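Local atomic coordinates of galectin (Ovis aries, PDB entry 6N44), a protein that probably binds carbohydrates, as galectins do, with beta-D-galactose recognised on one face of a beta-sandwich, and forms a two-chain assembly. Residues A[19-24]-A[93-98]; A[35-40]-A[128-133]; A[65-70]-A[115-120]. All blocks are in the same frame, centred on the assembly; numbering follows the deposited sequence.

In the fold
Following the chain from its N terminus, 19-24 opens contact 1, which closes its loop only at 93-98, inside the five-stranded sheet. Segment 35-40 comes next and waits for 128-133 in contact 2, where the chain leaves the six-stranded sheet for the other one. Contact 3 joins 65-70 of the six-stranded sheet to the 115-120 loop and is nested within the loop of contact 2. Contact 1 crosses both others along the chain. It also touches both: Ile24 and Phe94 pack on Val40 between the sheets, and Leu97 O lies 2.7 Å from His115 NE2, probably hydrogen-bonded. Contacts 2 and 3 do not touch.

Contact 1 of 3, residues A[19-24]-A[93-98]; sequences CYMVKI and QFLVLE
In the five-stranded sheet of the galectin beta-sandwich, Tyr20 and Val22 pair with Val96 and Phe94 as neighbouring antiparallel strands. Both are hydrogen-bonded pairs: Val22 N gives Phe94 O a nearly straight bond of 2.9 Å (174° at the hydrogen), and Val96 N reaches Tyr20 O at 2.7 Å. Between them Met21 faces Leu95 in a non-hydrogen-bonded pair, where Met21 CA points a C-H at Phe94 O. On the face carrying Tyr20 and Val96, the two side chains run side by side in the same direction, CB to CB 3.9 Å. Farther along this face the tip of Ile24, CD1, comes up 4.0 Å from Phe94 CE1, at the edge of the ring and in its plane. The ring also meets Phe42 and Phe56 edge-to-face, so this side packs against the opposite sheet. The other face carries Met21, Lys23, Gln93 and Leu95. Gln93 CG and Lys23 CG lie alongside at 4.1 Å. With CG beside the backbone N (chi1 -75°), Gln93 carries its carboxamide obliquely to Met21, NE2 3.4 Å from SD, a weak hydrogen bond. The stronger partner of NE2 is Cys19 O of the second subunit, whose Leu95 packs on Leu95 here. The strand pair thus presents aromatic and aliphatic groups to the sandwich interior, and to the dimer partner apolar packing given direction by hydrogen bonds of the Gln93 carboxamide.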
loop_
_atom_site.group_PDB
_atom_site.type_symbol
_atom_site.label_atom_id
_atom_site.label_comp_id
_atom_site.label_asym_id
_atom_site.label_seq_id
_atom_site.Cartn_x
_atom_site.Cartn_y
_atom_site.Cartn_z
ATOM N N CYS A 19 -5.891 -4.850 -0.306
ATOM C CA CYS A 19 -4.603 -4.248 -0.658
ATOM C C CYS A 19 -4.780 -2.739 -0.503
ATOM O O CYS A 19 -5.150 -2.054 -1.457
ATOM C CB CYS A 19 -4.158 -4.605 -2.071
ATOM S SG CYS A 19 -2.538 -3.886 -2.455
ATOM N N TYR A 20 -4.517 -2.248 0.709
ATOM C CA TYR A 20 -4.865 -0.888 1.113
ATOM C C TYR A 20 -3.769 -0.321 2.005
ATOM O O TYR A 20 -3.285 -1.008 2.906
ATOM C CB TYR A 20 -6.205 -0.887 1.861
ATOM C CG TYR A 20 -6.800 0.474 2.111
ATOM C CD1 TYR A 20 -7.777 0.994 1.254
ATOM C CD2 TYR A 20 -6.407 1.235 3.200
ATOM C CE1 TYR A 20 -8.341 2.235 1.481
ATOM C CE2 TYR A 20 -6.964 2.488 3.445
ATOM C CZ TYR A 20 -7.921 2.981 2.581
ATOM O OH TYR A 20 -8.486 4.202 2.834
ATOM N N MET A 21 -3.392 0.934 1.771
ATOM C CA MET A 21 -2.301 1.555 2.506
ATOM C C MET A 21 -2.745 2.866 3.129
ATOM O O MET A 21 -3.413 3.674 2.475
ATOM C CB MET A 21 -1.096 1.824 1.627
ATOM C CG MET A 21 0.068 2.420 2.425
ATOM S SD MET A 21 1.452 2.795 1.352
ATOM C CE MET A 21 1.680 1.192 0.604
ATOM N N VAL A 22 -2.376 3.053 4.396
ATOM C CA VAL A 22 -2.463 4.323 5.106
ATOM C C VAL A 22 -1.042 4.779 5.394
ATOM O O VAL A 22 -0.235 4.000 5.921
ATOM C CB VAL A 22 -3.240 4.188 6.429
ATOM C CG1 VAL A 22 -3.289 5.552 7.165
ATOM C CG2 VAL A 22 -4.646 3.613 6.197
ATOM N N LYS A 23 -0.730 6.029 5.059
ATOM C CA LYS A 23 0.576 6.604 5.358
ATOM C C LYS A 23 0.384 7.884 6.155
ATOM O O LYS A 23 -0.188 8.851 5.645
ATOM C CB LYS A 23 1.375 6.904 4.094
ATOM C CG LYS A 23 2.779 7.401 4.436
ATOM C CD LYS A 23 3.566 7.842 3.229
ATOM C CE LYS A 23 3.659 6.738 2.187
ATOM N NZ LYS A 23 4.683 7.094 1.140
ATOM N N ILE A 24 0.888 7.887 7.384
ATOM C CA ILE A 24 0.778 9.009 8.318
ATOM C C ILE A 24 2.164 9.598 8.520
ATOM O O ILE A 24 3.123 8.864 8.784
ATOM C CB ILE A 24 0.204 8.553 9.670
ATOM C CG1 ILE A 24 -1.248 8.104 9.508
ATOM C CG2 ILE A 24 0.371 9.655 10.739
ATOM C CD1 ILE A 24 -1.661 7.039 10.508
ATOM N N GLN A 93 3.179 3.646 8.598
ATOM C CA GLN A 93 2.386 3.027 7.539
ATOM C C GLN A 93 1.602 1.838 8.067
ATOM O O GLN A 93 2.167 0.974 8.752
ATOM C CB GLN A 93 3.267 2.537 6.389
ATOM C CG GLN A 93 3.810 3.610 5.483
ATOM C CD GLN A 93 4.773 3.010 4.482
ATOM O OE1 GLN A 93 5.879 2.586 4.850
ATOM N NE2 GLN A 93 4.338 2.911 3.218
ATOM N N PHE A 94 0.324 1.761 7.690
ATOM C CA PHE A 94 -0.483 0.568 7.890
ATOM C C PHE A 94 -0.820 -0.016 6.533
ATOM O O PHE A 94 -1.339 0.681 5.656
ATOM C CB PHE A 94 -1.783 0.862 8.662
ATOM C CG PHE A 94 -1.561 1.380 10.051
ATOM C CD1 PHE A 94 -1.414 2.741 10.280
ATOM C CD2 PHE A 94 -1.495 0.512 11.123
ATOM C CE1 PHE A 94 -1.210 3.243 11.568
ATOM C CE2 PHE A 94 -1.290 0.994 12.421
ATOM C CZ PHE A 94 -1.150 2.369 12.644
ATOM N N LEU A 95 -0.530 -1.292 6.372
ATOM C CA LEU A 95 -0.847 -2.041 5.168
ATOM C C LEU A 95 -1.950 -3.026 5.507
ATOM O O LEU A 95 -1.743 -3.913 6.339
ATOM C CB LEU A 95 0.400 -2.767 4.664
ATOM C CG LEU A 95 0.276 -3.494 3.335
ATOM C CD1 LEU A 95 -0.191 -2.542 2.233
ATOM C CD2 LEU A 95 1.638 -4.128 3.010
ATOM N N VAL A 96 -3.119 -2.863 4.888
ATOM C CA VAL A 96 -4.235 -3.775 5.116
ATOM C C VAL A 96 -4.172 -4.888 4.069
ATOM O O VAL A 96 -4.236 -4.634 2.860
ATOM C CB VAL A 96 -5.588 -3.043 5.077
ATOM C CG1 VAL A 96 -6.695 -3.969 5.523
ATOM C CG2 VAL A 96 -5.547 -1.796 5.962
ATOM N N LEU A 97 -4.012 -6.115 4.533
ATOM C CA LEU A 97 -4.015 -7.299 3.680
ATOM C C LEU A 97 -5.190 -8.188 4.054
ATOM O O LEU A 97 -5.905 -7.923 5.018
ATOM C CB LEU A 97 -2.708 -8.087 3.802
ATOM C CG LEU A 97 -1.363 -7.454 3.391
ATOM C CD1 LEU A 97 -1.502 -6.347 2.347
ATOM C CD2 LEU A 97 -0.474 -7.023 4.534
ATOM N N GLU A 98 -5.350 -9.287 3.310
ATOM C CA GLU A 98 -6.445 -10.215 3.586
ATOM C C GLU A 98 -6.355 -10.787 5.002
ATOM O O GLU A 98 -7.374 -10.989 5.668
ATOM C CB GLU A 98 -6.454 -11.334 2.535
ATOM C CG GLU A 98 -7.175 -12.607 2.920
ATOM C CD GLU A 98 -6.300 -13.547 3.718
ATOM O OE1 GLU A 98 -5.103 -13.694 3.372
ATOM O OE2 GLU A 98 -6.806 -14.097 4.721
#

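Contact 2 of 3, residues A[35-40]-A[128-133]; sequences NPELQV and RGDIVL
Arg128, Asp130 and Gln39 carry this contact, in which strand 37-43 meets the point where the chain passes from one sheet of the galectin beta-sandwich to the other. Gln39 and Arg128 form an antiparallel hydrogen-bonded pair, Gln39 N to Arg128 O 2.9 Å and Arg128 N to Gln39 O 3.0 Å. Their side chains run alongside each other: Arg128 CG packs on Gln39 CB at 4.1 Å, and the amide and guanidinium planes are turned 35° apart. The CG of Arg128 stands between its backbone N and carbonyl carbon (chi1 64°), which sets its first methylenes beside Gln39; its charged end salt-bridges Asp126. Gln39 in turn touches Arg55, a galactose-binding residue. At Asp130, the centre of an inverse gamma turn, the chain leaves strand 124-129 for 131-138 of the other sheet. Two hydrogen bonds join this turn to Glu37. Asp130 N donates to Glu37 O at 2.8 Å, while Asp130 OD2 uses its anti lone pair to accept Glu37 N, also at 2.8 Å. The carboxylate thereby adds a side-chain bond to the backbone pairing, and Asp130 CB rests 3.6 Å from Pro36 CB. Gly129, lacking a side chain, lets Glu37 O approach its CA to 3.2 Å. Just past the turn, the side chains of Ile131 and Leu38 meet at a slant, CD1 to CD1 4.1 Å.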
loop_
_atom_site.group_PDB
_atom_site.type_symbol
_atom_site.label_atom_id
_atom_site.label_comp_id
_atom_site.label_asym_id
_atom_site.label_seq_id
_atom_site.Cartn_x
_atom_site.Cartn_y
_atom_site.Cartn_z
ATOM N N ASN A 35 4.378 11.690 29.030
ATOM C CA ASN A 35 4.979 11.217 27.794
ATOM C C ASN A 35 3.947 11.275 26.671
ATOM O O ASN A 35 2.796 10.880 26.873
ATOM C CB ASN A 35 5.493 9.789 27.952
ATOM C CG ASN A 35 6.594 9.678 28.985
ATOM O OD1 ASN A 35 6.583 8.785 29.832
ATOM N ND2 ASN A 35 7.546 10.595 28.927
ATOM N N PRO A 36 4.340 11.747 25.487
ATOM C CA PRO A 36 3.391 11.844 24.362
ATOM C C PRO A 36 2.853 10.479 23.934
ATOM O O PRO A 36 3.571 9.480 23.922
ATOM C CB PRO A 36 4.235 12.478 23.256
ATOM C CG PRO A 36 5.667 12.027 23.590
ATOM C CD PRO A 36 5.711 12.124 25.097
ATOM N N GLU A 37 1.576 10.446 23.562
ATOM C CA GLU A 37 0.924 9.238 23.074
ATOM C C GLU A 37 0.536 9.412 21.612
ATOM O O GLU A 37 0.314 10.528 21.138
ATOM C CB GLU A 37 -0.344 8.922 23.879
ATOM C CG GLU A 37 -0.203 9.114 25.367
ATOM C CD GLU A 37 -1.368 8.538 26.176
ATOM O OE1 GLU A 37 -2.417 8.191 25.581
ATOM O OE2 GLU A 37 -1.227 8.415 27.419
ATOM N N LEU A 38 0.440 8.291 20.915
ATOM C CA LEU A 38 -0.059 8.226 19.551
ATOM C C LEU A 38 -1.127 7.143 19.492
ATOM O O LEU A 38 -0.943 6.056 20.047
ATOM C CB LEU A 38 1.094 7.919 18.568
ATOM C CG LEU A 38 0.717 7.457 17.164
ATOM C CD1 LEU A 38 -0.077 8.549 16.427
ATOM C CD2 LEU A 38 1.983 7.084 16.414
ATOM N N GLN A 39 -2.244 7.432 18.828
ATOM C CA GLN A 39 -3.338 6.473 18.770
ATOM C C GLN A 39 -4.000 6.500 17.400
ATOM O O GLN A 39 -4.407 7.569 16.934
ATOM C CB GLN A 39 -4.389 6.756 19.851
ATOM C CG GLN A 39 -5.501 5.720 19.835
ATOM C CD GLN A 39 -6.404 5.873 21.021
ATOM O OE1 GLN A 39 -6.053 5.464 22.125
ATOM N NE2 GLN A 39 -7.557 6.491 20.815
ATOM N N VAL A 40 -4.111 5.337 16.760
ATOM C CA VAL A 40 -4.748 5.219 15.445
ATOM C C VAL A 40 -5.860 4.183 15.531
ATOM O O VAL A 40 -5.609 3.019 15.869
ATOM C CB VAL A 40 -3.757 4.836 14.329
ATOM C CG1 VAL A 40 -4.494 4.735 12.983
ATOM C CG2 VAL A 40 -2.612 5.844 14.233
ATOM N N ARG A 128 -4.904 10.462 16.322
ATOM C CA ARG A 128 -4.836 11.466 17.379
ATOM C C ARG A 128 -3.647 11.181 18.288
ATOM O O ARG A 128 -2.996 10.134 18.194
ATOM C CB ARG A 128 -6.124 11.494 18.199
ATOM C CG ARG A 128 -6.396 10.214 18.966
ATOM C CD ARG A 128 -7.685 10.359 19.796
ATOM N NE ARG A 128 -8.865 10.479 18.942
ATOM C CZ ARG A 128 -9.979 11.125 19.283
ATOM N NH1 ARG A 128 -10.072 11.720 20.469
ATOM N NH2 ARG A 128 -11.001 11.187 18.433
ATOM N N GLY A 129 -3.383 12.122 19.182
ATOM C CA GLY A 129 -2.367 11.957 20.197
ATOM C C GLY A 129 -1.632 13.258 20.458
ATOM O O GLY A 129 -2.011 14.333 19.991
ATOM N N ASP A 130 -0.556 13.157 21.229
ATOM C CA ASP A 130 0.325 14.301 21.461
ATOM C C ASP A 130 1.287 14.448 20.281
ATOM O O ASP A 130 2.486 14.169 20.361
ATOM C CB ASP A 130 1.052 14.117 22.783
ATOM C CG ASP A 130 0.091 13.846 23.907
ATOM O OD1 ASP A 130 -0.636 14.797 24.280
ATOM O OD2 ASP A 130 0.032 12.688 24.378
ATOM N N ILE A 131 0.730 14.901 19.154
ATOM C CA ILE A 131 1.463 14.903 17.896
ATOM C C ILE A 131 1.162 16.169 17.107
ATOM O O ILE A 131 0.092 16.771 17.238
ATOM C CB ILE A 131 1.120 13.653 17.037
ATOM C CG1 ILE A 131 -0.374 13.607 16.723
ATOM C CG2 ILE A 131 1.537 12.366 17.736
ATOM C CD1 ILE A 131 -0.759 12.502 15.736
ATOM N N VAL A 132 2.120 16.564 16.275
ATOM C CA VAL A 132 1.848 17.427 15.134
ATOM C C VAL A 132 1.702 16.522 13.915
ATOM O O VAL A 132 2.645 15.813 13.536
ATOM C CB VAL A 132 2.941 18.485 14.930
ATOM C CG1 VAL A 132 2.619 19.336 13.691
ATOM C CG2 VAL A 132 3.041 19.384 16.165
ATOM N N LEU A 133 0.508 16.521 13.329
ATOM C CA LEU A 133 0.165 15.647 12.216
ATOM C C LEU A 133 0.279 16.451 10.927
ATOM O O LEU A 133 -0.415 17.461 10.765
ATOM C CB LEU A 133 -1.252 15.101 12.388
ATOM C CG LEU A 133 -1.807 14.223 11.259
ATOM C CD1 LEU A 133 -1.065 12.897 11.192
ATOM C CD2 LEU A 133 -3.295 13.991 11.460
#

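Contact 3 of 3, residues A[65-70]-A[115-120]; sequences MNTLKD and HRLPLQ
Thr67 lies against the side chain of Arg116, the two sliding past each other in opposite directions. Arg116 CD comes to 3.2 Å from Thr67 OG1, and Thr67 CB stands 3.8 Å from the same methylene, so the aliphatic part of the arginine rests on the threonine. Extended from CG to NE, the arginine carries its guanidinium on to Asn66, where Arg116 NH1 donates a weak hydrogen bond to Asn66 OD1 at 3.1 Å, bent to 127° at the hydrogen. The amide and guanidinium planes are 70° apart, and the two side chains meet at a slant. The other branch of Thr67 serves the next residue of the loop: with OG1 beside the backbone N (chi1 -63°), CG2 stands anti to it and packs on Leu117 CD1 at 3.8 Å. Leu117 CD2 in turn touches the aliphatic chain of Lys69 at CD, 3.5 Å away, so the leucine is flanked by two alternate residues of the strand. The strand is 62-69 of the six-stranded sheet, the galactose-binding sheet of the galectin sandwich; the contact lays the loop that passes from the five-stranded sheet to the six-stranded one against it. Asn66 is itself a galactose-binding residue, with Glu76 and Arg55 close by, although no galactose is bound to this chain. A second shell sets these groups. Asn66 OD1 also accepts Thr67 N at 2.8 Å, the donor well tilted from the carbonyl plane, while ND2 bonds Gly74 O; together the two limit the rotation of the amide, and the ND2 bond settles which end is which. Thr67 OG1 is hydrogen-bonded to Pro53 O, and Arg116 NH2 finds its stronger partner in Lys75 O on strand 72-80. Pro53 also packs on Leu117.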
loop_
_atom_site.group_PDB
_atom_site.type_symbol
_atom_site.label_atom_id
_atom_site.label_comp_id
_atom_site.label_asym_id
_atom_site.label_seq_id
_atom_site.Cartn_x
_atom_site.Cartn_y
_atom_site.Cartn_z
ATOM N N MET A 65 -1.883 -3.073 20.766
ATOM C CA MET A 65 -2.915 -3.203 19.744
ATOM C C MET A 65 -4.044 -4.073 20.272
ATOM O O MET A 65 -3.796 -5.074 20.946
ATOM C CB MET A 65 -2.349 -3.798 18.455
ATOM C CG MET A 65 -1.230 -2.933 17.845
ATOM S SD MET A 65 -0.375 -3.744 16.488
ATOM C CE MET A 65 0.694 -4.898 17.357
ATOM N N ASN A 66 -5.281 -3.706 19.955
ATOM C CA ASN A 66 -6.416 -4.446 20.485
ATOM C C ASN A 66 -7.630 -4.204 19.606
ATOM O O ASN A 66 -7.597 -3.402 18.670
ATOM C CB ASN A 66 -6.700 -4.052 21.934
ATOM C CG ASN A 66 -7.248 -5.200 22.749
ATOM O OD1 ASN A 66 -7.713 -6.201 22.197
ATOM N ND2 ASN A 66 -7.191 -5.069 24.074
ATOM N N THR A 67 -8.716 -4.898 19.940
ATOM C CA THR A 67 -9.983 -4.839 19.238
ATOM C C THR A 67 -11.091 -4.627 20.256
ATOM O O THR A 67 -11.121 -5.299 21.295
ATOM C CB THR A 67 -10.250 -6.134 18.457
ATOM O OG1 THR A 67 -9.244 -6.306 17.446
ATOM C CG2 THR A 67 -11.616 -6.092 17.817
ATOM N N LEU A 68 -11.983 -3.692 19.960
ATOM C CA LEU A 68 -13.175 -3.436 20.759
ATOM C C LEU A 68 -14.358 -4.034 20.015
ATOM O O LEU A 68 -14.722 -3.553 18.936
ATOM C CB LEU A 68 -13.377 -1.938 20.987
ATOM C CG LEU A 68 -14.674 -1.603 21.745
ATOM C CD1 LEU A 68 -14.601 -2.060 23.205
ATOM C CD2 LEU A 68 -14.996 -0.124 21.668
ATOM N N LYS A 69 -14.959 -5.077 20.588
ATOM C CA LYS A 69 -16.082 -5.779 19.973
ATOM C C LYS A 69 -17.233 -5.834 20.972
ATOM O O LYS A 69 -17.103 -6.454 22.031
ATOM C CB LYS A 69 -15.669 -7.189 19.553
ATOM C CG LYS A 69 -16.835 -8.107 19.226
ATOM C CD LYS A 69 -16.424 -9.120 18.175
ATOM C CE LYS A 69 -17.378 -10.306 18.083
ATOM N NZ LYS A 69 -16.663 -11.482 17.495
ATOM N N ASP A 70 -18.346 -5.182 20.640
ATOM C CA ASP A 70 -19.548 -5.147 21.474
ATOM C C ASP A 70 -19.220 -4.707 22.899
ATOM O O ASP A 70 -19.505 -5.397 23.879
ATOM C CB ASP A 70 -20.258 -6.502 21.469
ATOM C CG ASP A 70 -20.826 -6.849 20.113
ATOM O OD1 ASP A 70 -21.471 -5.967 19.499
ATOM O OD2 ASP A 70 -20.608 -7.996 19.659
ATOM N N HIS A 115 -6.473 -9.971 11.583
ATOM C CA HIS A 115 -7.819 -9.419 11.636
ATOM C C HIS A 115 -8.650 -10.179 12.666
ATOM O O HIS A 115 -8.598 -11.409 12.749
ATOM C CB HIS A 115 -8.501 -9.484 10.261
ATOM C CG HIS A 115 -7.895 -8.567 9.244
ATOM N ND1 HIS A 115 -7.970 -7.194 9.342
ATOM C CD2 HIS A 115 -7.194 -8.827 8.111
ATOM C CE1 HIS A 115 -7.339 -6.647 8.314
ATOM N NE2 HIS A 115 -6.857 -7.618 7.556
ATOM N N ARG A 116 -9.409 -9.436 13.458
ATOM C CA ARG A 116 -10.319 -10.025 14.428
ATOM C C ARG A 116 -11.771 -9.765 14.086
ATOM O O ARG A 116 -12.617 -10.634 14.292
ATOM C CB ARG A 116 -10.015 -9.492 15.829
ATOM C CG ARG A 116 -8.664 -9.908 16.369
ATOM C CD ARG A 116 -8.529 -9.432 17.799
ATOM N NE ARG A 116 -7.151 -9.396 18.266
ATOM C CZ ARG A 116 -6.803 -9.009 19.489
ATOM N NH1 ARG A 116 -7.743 -8.648 20.353
ATOM N NH2 ARG A 116 -5.527 -8.980 19.848
ATOM N N LEU A 117 -12.059 -8.593 13.563
ATOM C CA LEU A 117 -13.296 -8.209 12.925
ATOM C C LEU A 117 -13.035 -7.984 11.443
ATOM O O LEU A 117 -11.912 -7.637 11.063
ATOM C CB LEU A 117 -13.866 -6.930 13.556
ATOM C CG LEU A 117 -14.399 -7.130 14.973
ATOM C CD1 LEU A 117 -14.768 -5.808 15.628
ATOM C CD2 LEU A 117 -15.609 -8.063 14.895
ATOM N N PRO A 118 -14.037 -8.173 10.582
ATOM C CA PRO A 118 -13.801 -8.036 9.134
ATOM C C PRO A 118 -13.276 -6.654 8.760
ATOM O O PRO A 118 -13.773 -5.624 9.232
ATOM C CB PRO A 118 -15.189 -8.287 8.527
ATOM C CG PRO A 118 -15.945 -9.067 9.602
ATOM C CD PRO A 118 -15.445 -8.495 10.889
ATOM N N LEU A 119 -12.274 -6.633 7.875
ATOM C CA LEU A 119 -11.730 -5.350 7.453
ATOM C C LEU A 119 -12.789 -4.542 6.723
ATOM O O LEU A 119 -12.743 -3.305 6.728
ATOM C CB LEU A 119 -10.476 -5.555 6.586
ATOM C CG LEU A 119 -10.620 -6.296 5.250
ATOM C CD1 LEU A 119 -10.970 -5.308 4.143
ATOM C CD2 LEU A 119 -9.344 -7.057 4.915
ATOM N N GLN A 120 -13.775 -5.223 6.121
ATOM C CA GLN A 120 -14.891 -4.557 5.458
ATOM C C GLN A 120 -15.782 -3.784 6.416
ATOM O O GLN A 120 -16.588 -2.974 5.956
ATOM C CB GLN A 120 -15.753 -5.568 4.685
ATOM C CG GLN A 120 -15.028 -6.313 3.568
ATOM C CD GLN A 120 -14.211 -7.491 4.089
ATOM O OE1 GLN A 120 -14.281 -7.837 5.271
ATOM N NE2 GLN A 120 -13.428 -8.109 3.206
#